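Local atomic coordinates of chitooligosaccharidolytic beta-N-acetylglucosaminidase (Ostrinia furnacalis, PDB entry 3NSM), a protein that hydrolyses single beta-linked N-acetylglucosamine units from the non-reducing ends of chitooligosaccharides, with a preference for shorter substrates. Residues A[58-63]-A[105-110]; A[196-201]-A[502-507]; A[399-404]-A[419-424]. One frame throughout, in Å; residues are numbered along the deposited sequence.

Contact 1: A[58-63]-A[105-110]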
# COMPACT_ATOMS: atom_id res chain seq x y z
N SER A 58 11.34 -32.45 -13.19
CA SER A 58 11.71 -32.70 -14.59
C SER A 58 11.79 -31.40 -15.36
O SER A 58 10.98 -30.50 -15.14
CB SER A 58 10.70 -33.64 -15.25
OG SER A 58 10.49 -34.80 -14.46
N LYS A 59 12.77 -31.30 -16.25
CA LYS A 59 12.93 -30.11 -17.06
C LYS A 59 11.88 -30.08 -18.17
O LYS A 59 11.64 -31.08 -18.85
CB LYS A 59 14.35 -30.04 -17.64
CG LYS A 59 14.63 -28.75 -18.40
CD LYS A 59 16.06 -28.68 -18.90
CE LYS A 59 16.31 -29.66 -20.04
NZ LYS A 59 17.60 -29.37 -20.73
N ILE A 60 11.27 -28.91 -18.34
CA ILE A 60 10.11 -28.74 -19.19
C ILE A 60 10.38 -27.68 -20.24
O ILE A 60 10.98 -26.65 -19.94
CB ILE A 60 8.89 -28.30 -18.33
CG1 ILE A 60 8.48 -29.40 -17.34
CG2 ILE A 60 7.71 -27.82 -19.18
CD1 ILE A 60 8.38 -30.80 -17.93
N ASN A 61 9.95 -27.95 -21.47
CA ASN A 61 9.95 -26.95 -22.54
C ASN A 61 8.68 -26.10 -22.45
O ASN A 61 7.57 -26.59 -22.67
CB ASN A 61 10.07 -27.61 -23.91
CG ASN A 61 10.45 -26.63 -25.02
OD1 ASN A 61 11.07 -27.02 -26.01
ND2 ASN A 61 10.08 -25.37 -24.88
N LEU A 62 8.86 -24.82 -22.13
CA LEU A 62 7.76 -23.87 -21.93
C LEU A 62 6.85 -23.75 -23.16
O LEU A 62 5.65 -23.51 -23.03
CB LEU A 62 8.34 -22.50 -21.53
CG LEU A 62 7.47 -21.35 -21.01
CD1 LEU A 62 7.11 -20.38 -22.13
CD2 LEU A 62 6.23 -21.81 -20.23
N ASN A 63 7.43 -23.91 -24.35
CA ASN A 63 6.68 -23.86 -25.60
C ASN A 63 5.95 -25.15 -25.97
O ASN A 63 5.13 -25.16 -26.89
CB ASN A 63 7.60 -23.42 -26.74
CG ASN A 63 7.99 -21.97 -26.64
OD1 ASN A 63 7.55 -21.25 -25.73
ND2 ASN A 63 8.81 -21.51 -27.57
N LYS A 105 11.19 -31.77 -21.52
CA LYS A 105 10.01 -32.56 -21.85
C LYS A 105 8.82 -31.73 -22.34
O LYS A 105 8.74 -30.51 -22.10
CB LYS A 105 9.61 -33.43 -20.65
CG LYS A 105 10.65 -34.47 -20.28
CD LYS A 105 10.18 -35.43 -19.20
CE LYS A 105 11.23 -36.50 -18.92
NZ LYS A 105 10.74 -37.54 -17.97
N ALA A 106 7.92 -32.39 -23.07
CA ALA A 106 6.66 -31.80 -23.50
C ALA A 106 5.58 -32.17 -22.50
O ALA A 106 5.60 -33.25 -21.90
CB ALA A 106 6.29 -32.27 -24.89
N VAL A 107 4.63 -31.25 -22.29
CA VAL A 107 3.59 -31.47 -21.29
C VAL A 107 2.22 -31.57 -21.95
O VAL A 107 1.81 -30.69 -22.72
CB VAL A 107 3.57 -30.36 -20.21
CG1 VAL A 107 2.69 -30.78 -19.03
CG2 VAL A 107 4.98 -30.07 -19.73
N ASP A 108 1.54 -32.66 -21.65
CA ASP A 108 0.17 -32.85 -22.08
C ASP A 108 -0.71 -32.69 -20.86
O ASP A 108 -0.63 -33.47 -19.89
CB ASP A 108 -0.02 -34.24 -22.71
CG ASP A 108 0.98 -34.51 -23.83
OD1 ASP A 108 1.11 -33.66 -24.74
OD2 ASP A 108 1.63 -35.57 -23.79
N VAL A 109 -1.54 -31.65 -20.90
CA VAL A 109 -2.51 -31.40 -19.85
C VAL A 109 -3.87 -31.92 -20.33
O VAL A 109 -4.37 -31.51 -21.39
CB VAL A 109 -2.60 -29.89 -19.47
CG1 VAL A 109 -3.48 -29.70 -18.24
CG2 VAL A 109 -1.20 -29.32 -19.23
N TYR A 110 -4.44 -32.84 -19.56
CA TYR A 110 -5.72 -33.46 -19.89
C TYR A 110 -6.81 -33.02 -18.93
O TYR A 110 -6.77 -33.36 -17.74
CB TYR A 110 -5.60 -34.99 -19.91
CG TYR A 110 -4.62 -35.53 -20.94
CD1 TYR A 110 -4.76 -35.21 -22.30
CD2 TYR A 110 -3.57 -36.37 -20.57
CE1 TYR A 110 -3.87 -35.70 -23.25
CE2 TYR A 110 -2.68 -36.87 -21.52
CZ TYR A 110 -2.83 -36.53 -22.85
OH TYR A 110 -1.96 -37.02 -23.79
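I60 and K105 form a parallel bridge in the mixed beta-sheet of the hexosaminidase-like domain that accompanies the family 20 catalytic barrel. Two backbone bonds frame I60: K105 N donates to K59 O at 2.8 Å, and N61 N donates to K105 O at 2.9 Å, the latter nearly straight at 173°. K105 thus uses both its N-H and its C=O on the two residues flanking I60, the usual pattern of a parallel pair. The pairing is brief, because the short strand segments 58-61 and 105-110 run at 77° to each other and the chain turns a corner at L62 and N63.

Packing is tight on the face that carries I60. Its CG2 branch, anti to the backbone N, meets V107 CG2 at 3.6 Å, and the two side chains cross at about a right angle; CD1 of I60 reaches back to the same V107 methyl at 3.9 Å and also touches CB of K105. M175 of strand 172-183 adjoins both I60 and V107, and V141 of strand 140-147 also touches I60. With an alanine here in place of I60, V107 CG2 would probably lose the methyls it packs on, leaving a gap beside M175.

The contact loosens toward its partly exposed margin. K59 leads away from strand 105-110, and its NZ is hydrogen-bonded to T103 OG1. K105, on the same face as I60, is partly exposed; extended beyond CG, its aliphatic chain brushes S58, with CD lying 4.4 Å from S58 CB.

Contact 2: A[196-201]-A[502-507]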
# COMPACT_ATOMS: atom_id res chain seq x y z
N THR A 196 -17.06 -0.14 -2.72
CA THR A 196 -16.71 0.79 -3.82
C THR A 196 -17.59 2.04 -3.79
O THR A 196 -17.83 2.68 -4.84
CB THR A 196 -16.82 0.13 -5.23
OG1 THR A 196 -18.20 -0.16 -5.53
CG2 THR A 196 -15.98 -1.13 -5.33
N ALA A 197 -18.03 2.41 -2.59
CA ALA A 197 -18.88 3.58 -2.43
C ALA A 197 -18.27 4.60 -1.47
O ALA A 197 -18.53 5.81 -1.59
CB ALA A 197 -20.26 3.18 -1.97
N ARG A 198 -17.47 4.12 -0.52
CA ARG A 198 -16.75 5.04 0.36
C ARG A 198 -15.61 5.69 -0.40
O ARG A 198 -15.18 6.80 -0.07
CB ARG A 198 -16.26 4.33 1.63
CG ARG A 198 -17.20 4.47 2.81
CD ARG A 198 -18.58 3.82 2.56
NE ARG A 198 -19.34 3.81 3.81
CZ ARG A 198 -19.34 2.80 4.68
NH1 ARG A 198 -18.64 1.69 4.44
NH2 ARG A 198 -20.06 2.89 5.80
N ASN A 199 -15.13 4.99 -1.43
CA ASN A 199 -14.20 5.51 -2.41
C ASN A 199 -14.35 4.65 -3.66
O ASN A 199 -14.81 3.51 -3.58
CB ASN A 199 -12.75 5.45 -1.91
CG ASN A 199 -12.35 6.70 -1.14
OD1 ASN A 199 -12.51 7.83 -1.61
ND2 ASN A 199 -11.81 6.49 0.06
N TYR A 200 -14.00 5.21 -4.81
CA TYR A 200 -14.18 4.52 -6.08
C TYR A 200 -12.98 3.62 -6.41
O TYR A 200 -11.85 3.94 -6.08
CB TYR A 200 -14.43 5.52 -7.19
CG TYR A 200 -14.69 4.91 -8.53
CD1 TYR A 200 -13.68 4.80 -9.48
CD2 TYR A 200 -15.96 4.43 -8.86
CE1 TYR A 200 -13.92 4.23 -10.72
CE2 TYR A 200 -16.21 3.87 -10.10
CZ TYR A 200 -15.19 3.77 -11.02
OH TYR A 200 -15.44 3.22 -12.26
N TYR A 201 -13.25 2.50 -7.07
CA TYR A 201 -12.20 1.56 -7.47
C TYR A 201 -12.33 1.36 -8.97
O TYR A 201 -13.40 1.06 -9.46
CB TYR A 201 -12.40 0.21 -6.75
CG TYR A 201 -12.01 0.20 -5.28
CD1 TYR A 201 -10.89 -0.49 -4.84
CD2 TYR A 201 -12.77 0.89 -4.33
CE1 TYR A 201 -10.52 -0.51 -3.50
CE2 TYR A 201 -12.40 0.88 -2.98
CZ TYR A 201 -11.28 0.17 -2.57
OH TYR A 201 -10.92 0.15 -1.24
N TRP A 502 -13.51 -2.31 3.92
CA TRP A 502 -14.24 -1.05 3.95
C TRP A 502 -13.32 0.05 3.42
O TRP A 502 -12.09 -0.00 3.59
CB TRP A 502 -14.72 -0.75 5.37
CG TRP A 502 -15.57 -1.86 5.93
CD1 TRP A 502 -15.23 -2.73 6.92
CD2 TRP A 502 -16.89 -2.24 5.50
NE1 TRP A 502 -16.25 -3.62 7.14
CE2 TRP A 502 -17.28 -3.34 6.28
CE3 TRP A 502 -17.77 -1.75 4.52
CZ2 TRP A 502 -18.52 -3.97 6.14
CZ3 TRP A 502 -19.00 -2.37 4.37
CH2 TRP A 502 -19.37 -3.47 5.18
N SER A 503 -13.91 1.05 2.76
CA SER A 503 -13.09 1.92 1.93
C SER A 503 -13.08 3.39 2.31
O SER A 503 -12.78 4.24 1.46
CB SER A 503 -13.46 1.73 0.46
OG SER A 503 -13.19 0.40 0.06
N GLU A 504 -13.37 3.70 3.56
CA GLU A 504 -13.21 5.11 3.95
C GLU A 504 -11.76 5.57 3.79
O GLU A 504 -11.50 6.75 3.57
CB GLU A 504 -13.84 5.48 5.31
CG GLU A 504 -14.01 4.41 6.35
CD GLU A 504 -15.12 3.42 6.05
OE1 GLU A 504 -14.78 2.34 5.54
OE2 GLU A 504 -16.31 3.69 6.31
N GLN A 505 -10.83 4.61 3.83
CA GLN A 505 -9.41 4.88 3.70
C GLN A 505 -8.74 3.90 2.75
O GLN A 505 -7.59 3.50 2.97
CB GLN A 505 -8.74 4.79 5.08
CG GLN A 505 -9.24 5.81 6.07
CD GLN A 505 -8.51 5.70 7.38
OE1 GLN A 505 -7.58 6.45 7.64
NE2 GLN A 505 -8.93 4.75 8.22
N SER A 506 -9.45 3.50 1.70
CA SER A 506 -8.88 2.65 0.67
C SER A 506 -9.55 2.93 -0.67
O SER A 506 -10.75 3.18 -0.73
CB SER A 506 -9.02 1.17 1.03
OG SER A 506 -8.64 0.35 -0.06
N ASP A 507 -8.77 2.90 -1.74
CA ASP A 507 -9.31 3.08 -3.08
C ASP A 507 -8.45 2.30 -4.08
O ASP A 507 -7.67 1.44 -3.68
CB ASP A 507 -9.47 4.58 -3.43
CG ASP A 507 -8.14 5.28 -3.75
OD1 ASP A 507 -7.06 4.69 -3.60
OD2 ASP A 507 -8.18 6.47 -4.16
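R198 and E504 bring the two loops closest at one end, with CA atoms 5.0 Å apart, and Y201 and D507 do so at the other, at 5.5 Å; neither segment is regular helix or strand. A weak S506 N to S503 O bond within 502-507 accompanies its turn, and the same carbonyl accepts N199 ND2 at 2.8 Å. That donor lies nearly along the C=O axis, although the N-H...O angle is only 137° and the oxygen sits out of the N199 amide plane.

R198 lays CB against the S503 carbonyl carbon, then bends at chi2 (63°) to run beside E504. E504 OE2 sits over the centre of one guanidinium face, 3.6 Å from R198 NH1, in a salt bridge of charge alone, while CE3 of W502 meets the guanidinium edge. The stronger partner of R198 NH1 is D195. The Y201 hydroxyl lies between two serines: S506 OG is hydrogen-bonded to Y201 OH at 2.6 Å, and S503 OG is equally near. D507 CA lies over one ring face in a CH-pi contact, 3.8 Å from the Y201 centroid. R198 also approaches D227, assigned to the charge relay system, and E504 approaches E306, which is essential for chitooligosaccharide binding, so this end adjoins the active site.

At the opposite end, D507 pairs with R545 of the second subunit. The two loops follow strands 189-195 and 494-501, the first and last of the barrel, and Y201 packs against L194 and L501 of these strands and L511 of helix 511-515.

Contact 3: A[399-404]-A[419-424]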
# COMPACT_ATOMS: atom_id res chain seq x y z
N LEU A 399 -31.00 -14.54 1.00
CA LEU A 399 -30.65 -13.15 1.24
C LEU A 399 -29.73 -13.03 2.44
O LEU A 399 -29.90 -13.75 3.43
CB LEU A 399 -31.90 -12.29 1.47
CG LEU A 399 -33.04 -12.33 0.44
CD1 LEU A 399 -34.30 -11.66 0.99
CD2 LEU A 399 -32.62 -11.72 -0.89
N ILE A 400 -28.76 -12.12 2.35
CA ILE A 400 -27.83 -11.88 3.45
C ILE A 400 -28.12 -10.56 4.17
O ILE A 400 -28.41 -9.54 3.53
CB ILE A 400 -26.36 -11.92 2.99
CG1 ILE A 400 -26.08 -13.19 2.17
CG2 ILE A 400 -25.41 -11.84 4.18
CD1 ILE A 400 -24.75 -13.20 1.46
N LEU A 401 -28.06 -10.60 5.50
CA LEU A 401 -28.05 -9.41 6.33
C LEU A 401 -26.94 -9.52 7.36
O LEU A 401 -26.53 -10.62 7.71
CB LEU A 401 -29.39 -9.22 7.04
CG LEU A 401 -30.67 -8.93 6.25
CD1 LEU A 401 -31.83 -8.88 7.23
CD2 LEU A 401 -30.58 -7.63 5.46
N TRP A 402 -26.44 -8.38 7.85
CA TRP A 402 -25.42 -8.36 8.89
C TRP A 402 -26.04 -8.65 10.26
O TRP A 402 -27.24 -8.47 10.44
CB TRP A 402 -24.74 -6.99 8.95
CG TRP A 402 -23.74 -6.76 7.86
CD1 TRP A 402 -23.95 -6.10 6.68
CD2 TRP A 402 -22.37 -7.17 7.85
NE1 TRP A 402 -22.80 -6.08 5.94
CE2 TRP A 402 -21.81 -6.73 6.63
CE3 TRP A 402 -21.56 -7.87 8.76
CZ2 TRP A 402 -20.47 -6.97 6.30
CZ3 TRP A 402 -20.23 -8.10 8.42
CH2 TRP A 402 -19.70 -7.65 7.20
N THR A 403 -25.20 -9.09 11.20
CA THR A 403 -25.59 -9.10 12.61
C THR A 403 -25.88 -7.68 13.05
O THR A 403 -25.07 -6.78 12.83
CB THR A 403 -24.48 -9.66 13.53
OG1 THR A 403 -23.22 -9.08 13.19
CG2 THR A 403 -24.40 -11.18 13.42
N SER A 404 -27.04 -7.48 13.66
CA SER A 404 -27.50 -6.16 14.07
C SER A 404 -28.57 -6.32 15.14
O SER A 404 -28.88 -7.45 15.55
CB SER A 404 -28.11 -5.41 12.88
OG SER A 404 -29.26 -6.09 12.38
N ASP A 419 -34.16 -20.25 6.63
CA ASP A 419 -34.09 -20.74 5.25
C ASP A 419 -33.96 -19.63 4.22
O ASP A 419 -33.49 -19.86 3.11
CB ASP A 419 -35.30 -21.60 4.92
CG ASP A 419 -35.14 -23.02 5.40
OD1 ASP A 419 -35.28 -23.24 6.62
OD2 ASP A 419 -34.87 -23.90 4.55
N ASP A 420 -34.40 -18.43 4.59
CA ASP A 420 -34.48 -17.31 3.65
C ASP A 420 -33.33 -16.32 3.84
O ASP A 420 -32.96 -15.62 2.90
CB ASP A 420 -35.82 -16.58 3.82
CG ASP A 420 -36.99 -17.38 3.27
OD1 ASP A 420 -36.77 -18.40 2.56
OD2 ASP A 420 -38.14 -16.98 3.54
N TYR A 421 -32.77 -16.30 5.04
CA TYR A 421 -31.71 -15.36 5.40
C TYR A 421 -30.43 -16.01 5.92
O TYR A 421 -30.47 -16.85 6.83
CB TYR A 421 -32.22 -14.36 6.44
CG TYR A 421 -33.14 -13.32 5.86
CD1 TYR A 421 -32.64 -12.07 5.45
CD2 TYR A 421 -34.50 -13.56 5.71
CE1 TYR A 421 -33.48 -11.11 4.92
CE2 TYR A 421 -35.35 -12.60 5.18
CZ TYR A 421 -34.83 -11.37 4.79
OH TYR A 421 -35.66 -10.41 4.27
N ILE A 422 -29.31 -15.61 5.33
CA ILE A 422 -27.97 -15.90 5.82
C ILE A 422 -27.49 -14.67 6.59
O ILE A 422 -27.72 -13.54 6.16
CB ILE A 422 -27.01 -16.20 4.66
CG1 ILE A 422 -27.53 -17.39 3.85
CG2 ILE A 422 -25.59 -16.45 5.17
CD1 ILE A 422 -27.04 -17.44 2.41
N ILE A 423 -26.82 -14.89 7.71
CA ILE A 423 -26.37 -13.78 8.53
C ILE A 423 -24.85 -13.63 8.42
O ILE A 423 -24.11 -14.60 8.65
CB ILE A 423 -26.79 -13.95 10.02
CG1 ILE A 423 -28.27 -14.38 10.13
CG2 ILE A 423 -26.52 -12.67 10.81
CD1 ILE A 423 -29.29 -13.35 9.65
N GLN A 424 -24.40 -12.44 8.04
CA GLN A 424 -22.98 -12.14 8.01
C GLN A 424 -22.54 -11.57 9.35
O GLN A 424 -23.15 -10.62 9.86
CB GLN A 424 -22.61 -11.19 6.87
CG GLN A 424 -21.09 -11.11 6.63
CD GLN A 424 -20.68 -10.43 5.32
OE1 GLN A 424 -19.50 -10.25 5.06
NE2 GLN A 424 -21.65 -10.07 4.48
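W402 and Q424 stack flat on each other, ring and amide planes 18° apart, with Q424 CD over one face of the indole, toward its rim. Q424 CG makes a CH-pi contact with the six-membered ring, 3.8 Å from its centroid. Q424 reaches this place because CG stands anti to the backbone N (chi1 -168°) and the chain runs on extended beside W402. H341 of the adjoining strand also meets the W402 ring, the planes inclined at about 50°.

The Y421 ring belongs to the reverse face of the sheet. L401 CD1 approaches it obliquely, 3.6 Å from Y421 CE1, and L399 CD1 touches the phenol end at CZ, while the hydroxyl is hydrogen-bonded to Q382. On the W402 side, I400 CG1 rests on I422 CB at 4.0 Å.

Between these two layers of side chains the backbones pair in parallel register, L399 with Y421 through W402 with Q424. Five hydrogen bonds run from L399 N to D420 O (2.9 Å) at the start to T403 N to Q424 O (2.9 Å) at the end; between them I422 N to L399 O is 2.7 Å. CA-H...O contacts, such as Y421 CA to L399 O, supplement the ladder.

Strand 399-402, helix 412-415 and strand 421-425 make a beta-alpha-beta unit of the (beta/alpha)8 TIM barrel, whose W402 end lies near H281 and E346, which are assigned to the charge relay system.

Contacts 2 and 3 belong to the catalytic barrel and are buried, whereas contact 1 lies in the separate mixed sheet, only partly buried and about 43 and 47 Å from them between centres. Contacts 1 and 3 both pair parallel strands, but the former has one bridge between steeply inclined strands and the latter four in unbroken register. Contact 2 instead joins loops, through charges, hydroxyls and an amide, where the barrel's first and last strands adjoin; its second subunit partners set it apart from the other two. Contacts 2 and 3 meet directly, W502 CZ2 lying 3.6 Å from W402 CZ2, which links two tryptophans near the active site.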